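Local coordinates for solute-binding protein Csal_2479 (Chromohalobacter salexigens, PDB 4P1L), which binds D-glucuronate and is probably the extracytoplasmic solute-binding component of a TRAP transport system that carries solutes into the cytoplasm, at residues Ala99-Leu104 against Glu315-Asp320; Phe106-Pro111 against Arg116-Glu121. All blocks are in the same frame, centred on the assembly; numbering follows the deposited sequence.

Interaction 1: residues Ala99-Leu104 against Glu315-Asp320; sequences ANVLSL and ESLVTD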
loop_
_atom_site.group_PDB
_atom_site.type_symbol
_atom_site.label_atom_id
_atom_site.label_comp_id
_atom_site.label_asym_id
_atom_site.label_seq_id
_atom_site.Cartn_x
_atom_site.Cartn_y
_atom_site.Cartn_z
ATOM N N ALA A 99 -6.728 4.768 -9.845
ATOM C CA ALA A 99 -5.841 4.321 -8.783
ATOM C C ALA A 99 -4.454 3.996 -9.294
ATOM O O ALA A 99 -3.489 4.082 -8.524
ATOM C CB ALA A 99 -6.446 3.099 -8.029
ATOM N N ASN A 100 -4.318 3.637 -10.575
ATOM C CA ASN A 100 -2.983 3.340 -11.111
ATOM C C ASN A 100 -2.029 4.523 -11.033
ATOM O O ASN A 100 -0.813 4.342 -11.023
ATOM C CB ASN A 100 -3.033 2.873 -12.565
ATOM C CG ASN A 100 -3.311 1.408 -12.685
ATOM O OD1 ASN A 100 -2.629 0.594 -12.076
ATOM N ND2 ASN A 100 -4.362 1.061 -13.431
ATOM N N VAL A 101 -2.572 5.734 -10.967
ATOM C CA VAL A 101 -1.711 6.911 -10.876
ATOM C C VAL A 101 -0.812 6.815 -9.647
ATOM O O VAL A 101 0.343 7.227 -9.688
ATOM C CB VAL A 101 -2.553 8.205 -10.824
ATOM C CG1 VAL A 101 -1.688 9.415 -10.486
ATOM C CG2 VAL A 101 -3.262 8.421 -12.165
ATOM N N LEU A 102 -1.340 6.236 -8.567
ATOM C CA LEU A 102 -0.625 6.130 -7.309
ATOM C C LEU A 102 0.520 5.136 -7.373
ATOM O O LEU A 102 1.389 5.134 -6.509
ATOM C CB LEU A 102 -1.591 5.722 -6.187
ATOM C CG LEU A 102 -2.724 6.698 -5.970
ATOM C CD1 LEU A 102 -3.734 6.098 -4.949
ATOM C CD2 LEU A 102 -2.227 8.072 -5.544
ATOM N N SER A 103 0.506 4.286 -8.392
ATOM C CA SER A 103 1.565 3.288 -8.591
ATOM C C SER A 103 2.615 3.757 -9.570
ATOM O O SER A 103 3.522 3.004 -9.909
ATOM C CB SER A 103 0.953 1.973 -9.076
ATOM O OG SER A 103 0.260 1.346 -8.021
ATOM N N LEU A 104 2.521 5.003 -10.023
ATOM C CA LEU A 104 3.625 5.542 -10.799
ATOM C C LEU A 104 4.816 5.753 -9.865
ATOM O O LEU A 104 4.684 6.422 -8.834
ATOM C CB LEU A 104 3.202 6.830 -11.530
ATOM C CG LEU A 104 2.189 6.676 -12.678
ATOM C CD1 LEU A 104 1.553 8.024 -13.083
ATOM C CD2 LEU A 104 2.862 6.027 -13.917
ATOM N N GLU A 315 -4.306 12.386 -17.237
ATOM C CA GLU A 315 -3.086 13.177 -17.312
ATOM C C GLU A 315 -3.085 14.305 -16.290
ATOM O O GLU A 315 -2.075 14.577 -15.643
ATOM C CB GLU A 315 -2.882 13.767 -18.706
ATOM C CG GLU A 315 -1.576 14.594 -18.807
ATOM C CD GLU A 315 -1.104 14.776 -20.230
ATOM O OE1 GLU A 315 -1.902 14.498 -21.159
ATOM O OE2 GLU A 315 0.071 15.172 -20.420
ATOM N N SER A 316 -4.214 14.984 -16.156
ATOM C CA SER A 316 -4.283 16.119 -15.248
ATOM C C SER A 316 -4.219 15.702 -13.773
ATOM O O SER A 316 -3.774 16.485 -12.914
ATOM C CB SER A 316 -5.519 16.985 -15.560
ATOM O OG SER A 316 -6.717 16.356 -15.160
ATOM N N LEU A 317 -4.625 14.471 -13.474
ATOM C CA LEU A 317 -4.431 13.934 -12.148
ATOM C C LEU A 317 -2.931 13.718 -11.874
ATOM O O LEU A 317 -2.444 14.056 -10.797
ATOM C CB LEU A 317 -5.214 12.630 -11.986
ATOM C CG LEU A 317 -5.203 11.958 -10.620
ATOM C CD1 LEU A 317 -5.565 12.933 -9.498
ATOM C CD2 LEU A 317 -6.165 10.748 -10.643
ATOM N N VAL A 318 -2.208 13.181 -12.854
ATOM C CA VAL A 318 -0.758 13.029 -12.723
ATOM C C VAL A 318 -0.074 14.389 -12.488
ATOM O O VAL A 318 0.717 14.549 -11.554
ATOM C CB VAL A 318 -0.147 12.354 -13.960
ATOM C CG1 VAL A 318 1.370 12.264 -13.816
ATOM C CG2 VAL A 318 -0.760 10.948 -14.190
ATOM N N THR A 319 -0.395 15.376 -13.330
ATOM C CA THR A 319 0.254 16.680 -13.231
ATOM C C THR A 319 -0.200 17.455 -11.999
ATOM O O THR A 319 0.606 18.185 -11.408
ATOM C CB THR A 319 0.087 17.524 -14.524
ATOM O OG1 THR A 319 -1.289 17.784 -14.753
ATOM C CG2 THR A 319 0.624 16.792 -15.714
ATOM N N ASP A 320 -1.449 17.261 -11.557
ATOM C CA ASP A 320 -1.905 17.955 -10.356
ATOM C C ASP A 320 -1.129 17.446 -9.124
ATOM O O ASP A 320 -0.736 18.228 -8.258
ATOM C CB ASP A 320 -3.410 17.811 -10.134
ATOM C CG ASP A 320 -4.256 18.666 -11.106
ATOM O OD1 ASP A 320 -3.708 19.558 -11.792
ATOM O OD2 ASP A 320 -5.484 18.430 -11.172
#
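Val101 and Leu104 meet Leu317 and Val318 through methyl groups alone. One methyl, Val318 CG2, is the hub. It lies 3.9 Å from Leu104 CD1 and 4.1 Å from Val101 CG2. Val101 CG1 is also near it, so this single methyl sits against both branches of Val101. The Leu104 side chain comes in at about a right angle to that of Val318, and only its CD1 branch makes the touch. The two valines meet at a slant. Val101 CG2 has a second partner in Leu317 CD2, at 4.0 Å. Leu317 reaches it because its CG stands anti to the backbone N (chi1 -176°), and CD2 then forms the tip of the approach. No hydrogen bond crosses between the segments.

The backbones come closest at Val101 and Val318, whose CA atoms are 6.5 Å apart. Val101 sits on a short turn with helical backbone angles, closed by bonds such as Leu104 N to Val101 O, 3.1 Å. This turn brings Val101 and Leu104 to the same partner. Leu317 and Val318 are consecutive residues of helix 315-323.

Further out, Phe307 of helix 301-310 packs on both Val101 and Leu104. Leu317 also rests on Ile122 and Phe126 of helix 121-132. Neighbouring polar side chains tie the two segments to other parts of the chain: Asn100 OD1 is hydrogen-bonded to Asn171, Ser103 OG to Tyr174, and Asp320 forms a salt bridge with Arg125.

The contact joins the long loop after strand 84-88 to the last helix of the chain. All four touching residues are buried, and the segments bury 167 Å² between them, both sides summed. Across these two segments the attachment thus rests on the burial of methyl groups, and no bond of fixed direction sets their orientation.

Interaction 2: residues Phe106-Pro111 against Arg116-Glu121; sequences FIFKSP and RIMDGE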
loop_
_atom_site.group_PDB
_atom_site.type_symbol
_atom_site.label_atom_id
_atom_site.label_comp_id
_atom_site.label_asym_id
_atom_site.label_seq_id
_atom_site.Cartn_x
_atom_site.Cartn_y
_atom_site.Cartn_z
ATOM N N PHE A 106 7.870 7.040 -7.832
ATOM C CA PHE A 106 8.336 8.391 -7.469
ATOM C C PHE A 106 7.315 9.512 -7.669
ATOM O O PHE A 106 7.676 10.683 -7.688
ATOM C CB PHE A 106 9.651 8.724 -8.224
ATOM C CG PHE A 106 10.754 7.735 -7.967
ATOM C CD1 PHE A 106 11.514 7.809 -6.800
ATOM C CD2 PHE A 106 11.028 6.705 -8.870
ATOM C CE1 PHE A 106 12.517 6.904 -6.559
ATOM C CE2 PHE A 106 12.045 5.798 -8.616
ATOM C CZ PHE A 106 12.772 5.886 -7.471
ATOM N N ILE A 107 6.033 9.202 -7.797
ATOM C CA ILE A 107 5.081 10.276 -8.017
ATOM C C ILE A 107 4.984 11.190 -6.785
ATOM O O ILE A 107 4.765 12.390 -6.920
ATOM C CB ILE A 107 3.691 9.780 -8.472
ATOM C CG1 ILE A 107 2.920 10.980 -9.018
ATOM C CG2 ILE A 107 2.965 9.016 -7.362
ATOM C CD1 ILE A 107 1.714 10.603 -9.800
ATOM N N PHE A 108 5.141 10.616 -5.591
ATOM C CA PHE A 108 5.178 11.395 -4.347
ATOM C C PHE A 108 6.630 11.582 -3.891
ATOM O O PHE A 108 7.427 10.653 -3.978
ATOM C CB PHE A 108 4.393 10.699 -3.221
ATOM C CG PHE A 108 2.914 10.607 -3.473
ATOM C CD1 PHE A 108 2.133 11.756 -3.519
ATOM C CD2 PHE A 108 2.317 9.384 -3.706
ATOM C CE1 PHE A 108 0.787 11.679 -3.761
ATOM C CE2 PHE A 108 0.972 9.300 -3.952
ATOM C CZ PHE A 108 0.208 10.459 -3.994
ATOM N N LYS A 109 6.965 12.782 -3.395
ATOM C CA LYS A 109 8.311 13.084 -2.929
ATOM C C LYS A 109 8.553 12.511 -1.518
ATOM O O LYS A 109 9.688 12.194 -1.146
ATOM C CB LYS A 109 8.533 14.605 -2.914
ATOM C CG LYS A 109 8.599 15.241 -4.291
ATOM C CD LYS A 109 8.917 16.732 -4.226
ATOM C CE LYS A 109 8.967 17.351 -5.631
ATOM N NZ LYS A 109 9.279 18.822 -5.579
ATOM N N SER A 110 7.492 12.400 -0.732
ATOM C CA SER A 110 7.606 11.852 0.611
ATOM C C SER A 110 6.240 11.404 1.109
ATOM O O SER A 110 5.209 11.802 0.556
ATOM C CB SER A 110 8.173 12.910 1.575
ATOM O OG SER A 110 7.275 13.983 1.737
ATOM N N PRO A 111 6.217 10.597 2.175
ATOM C CA PRO A 111 4.907 10.228 2.722
ATOM C C PRO A 111 4.127 11.445 3.209
ATOM O O PRO A 111 2.885 11.478 3.124
ATOM C CB PRO A 111 5.263 9.291 3.879
ATOM C CG PRO A 111 6.541 8.627 3.403
ATOM C CD PRO A 111 7.303 9.756 2.700
ATOM N N ARG A 116 -0.821 14.943 2.754
ATOM C CA ARG A 116 -1.393 16.257 2.469
ATOM C C ARG A 116 -2.272 16.204 1.223
ATOM O O ARG A 116 -3.398 16.739 1.200
ATOM C CB ARG A 116 -0.277 17.276 2.256
ATOM C CG ARG A 116 -0.790 18.650 1.921
ATOM C CD ARG A 116 0.341 19.629 1.797
ATOM N NE ARG A 116 1.011 19.446 0.517
ATOM C CZ ARG A 116 2.248 18.993 0.366
ATOM N NH1 ARG A 116 3.001 18.684 1.422
ATOM N NH2 ARG A 116 2.739 18.864 -0.855
ATOM N N ILE A 117 -1.762 15.543 0.194
ATOM C CA ILE A 117 -2.482 15.423 -1.066
ATOM C C ILE A 117 -3.737 14.572 -0.937
ATOM O O ILE A 117 -4.811 14.945 -1.415
ATOM C CB ILE A 117 -1.543 14.863 -2.175
ATOM C CG1 ILE A 117 -0.554 15.952 -2.606
ATOM C CG2 ILE A 117 -2.349 14.354 -3.359
ATOM C CD1 ILE A 117 0.630 15.450 -3.369
HETATM N N MSE A 118 -3.618 13.434 -0.269
HETATM C CA MSE A 118 -4.726 12.505 -0.174
HETATM C C MSE A 118 -5.814 13.015 0.772
HETATM O O MSE A 118 -6.960 12.619 0.636
HETATM C CB MSE A 118 -4.239 11.104 0.272
HETATM C CG MSE A 118 -3.258 10.448 -0.701
HETATM SE SE MSE A 118 -4.002 10.270 -2.528
HETATM C CE MSE A 118 -5.368 8.918 -2.071
ATOM N N ASP A 119 -5.460 13.886 1.722
ATOM C CA ASP A 119 -6.457 14.438 2.650
ATOM C C ASP A 119 -7.169 15.643 2.053
ATOM O O ASP A 119 -8.106 16.175 2.651
ATOM C CB ASP A 119 -5.797 14.878 3.965
ATOM C CG ASP A 119 -5.362 13.704 4.846
ATOM O OD1 ASP A 119 -5.896 12.579 4.705
ATOM O OD2 ASP A 119 -4.479 13.939 5.710
ATOM N N GLY A 120 -6.692 16.119 0.905
ATOM C CA GLY A 120 -7.323 17.243 0.249
ATOM C C GLY A 120 -8.156 16.841 -0.950
ATOM O O GLY A 120 -8.606 15.690 -1.081
ATOM N N GLU A 121 -8.356 17.805 -1.841
ATOM C CA GLU A 121 -9.267 17.622 -2.968
ATOM C C GLU A 121 -8.840 16.498 -3.898
ATOM O O GLU A 121 -9.677 15.771 -4.415
ATOM C CB GLU A 121 -9.413 18.933 -3.759
ATOM C CG GLU A 121 -10.342 18.822 -4.949
ATOM C CD GLU A 121 -9.654 18.323 -6.222
ATOM O OE1 GLU A 121 -8.456 18.635 -6.452
ATOM O OE2 GLU A 121 -10.327 17.615 -7.011
#
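Phe108 points its ring at Ile117 and Met118, the latter present as selenomethionine. From CA, the CB of Phe108 heads toward the helix end. With CG anti to the carbonyl carbon (chi1 -66°), the ring extends toward the helix and brings its CD1-CE1 edge to Ile117. CD1 is the first ring atom to touch, 4.0 Å from Ile117 CD1. CE1 comes closer to the same methyl, at 3.8 Å, and also has Ile117 CG2 at 4.1 Å. Ile117 CD1 lies at the ring edge, in its plane, beside the CD1-CE1 bond. At the tip, CZ has Met118 SE 4.5 Å away, in an oblique approach and at a looser distance.

Ile321 of helix 315-323 touches both Phe108 and Ile117, which ties the last helix to the pair. Phe126 of helix 121-132 packs on Met118.

Ser110 is the N-cap of helix 111-118: its side chain caps a backbone N of the first turn, and OG is hydrogen-bonded to Asp113. Gly120 is the N-cap of the next helix, 121-132. The side chain of Met118 is about 9 Å from that of Glu234, which binds D-glucuronate; the side chain of Phe108 is about 14 Å from the bound sugar. The arrangement is that of an N-capped helix whose preceding loop packs back on its last turn, here within the family 7 solute-binding protein fold.

In the fold
Both interactions are buried and apolar, and no hydrogen bond crosses either. They differ in reach. Interaction 1 joins segments 211 residues apart in sequence, while interaction 2 is a local turn-back that lies within that span. Interaction 1 is built from aliphatic methyls; interaction 2 sets an aromatic ring against an isoleucine and the selenium of a selenomethionine. Their centres are 11 Å apart, and they touch directly: Leu102 CD2 is 3.7 Å from Phe108 CZ, and Val101 O is 3.6 Å from Ile107 CD1. Helices 315-323 and 121-132 take part in the surroundings of both. Arg125 of helix 121-132 forms salt bridges with both Asp320 and Glu121, which links charged residues of the two interactions.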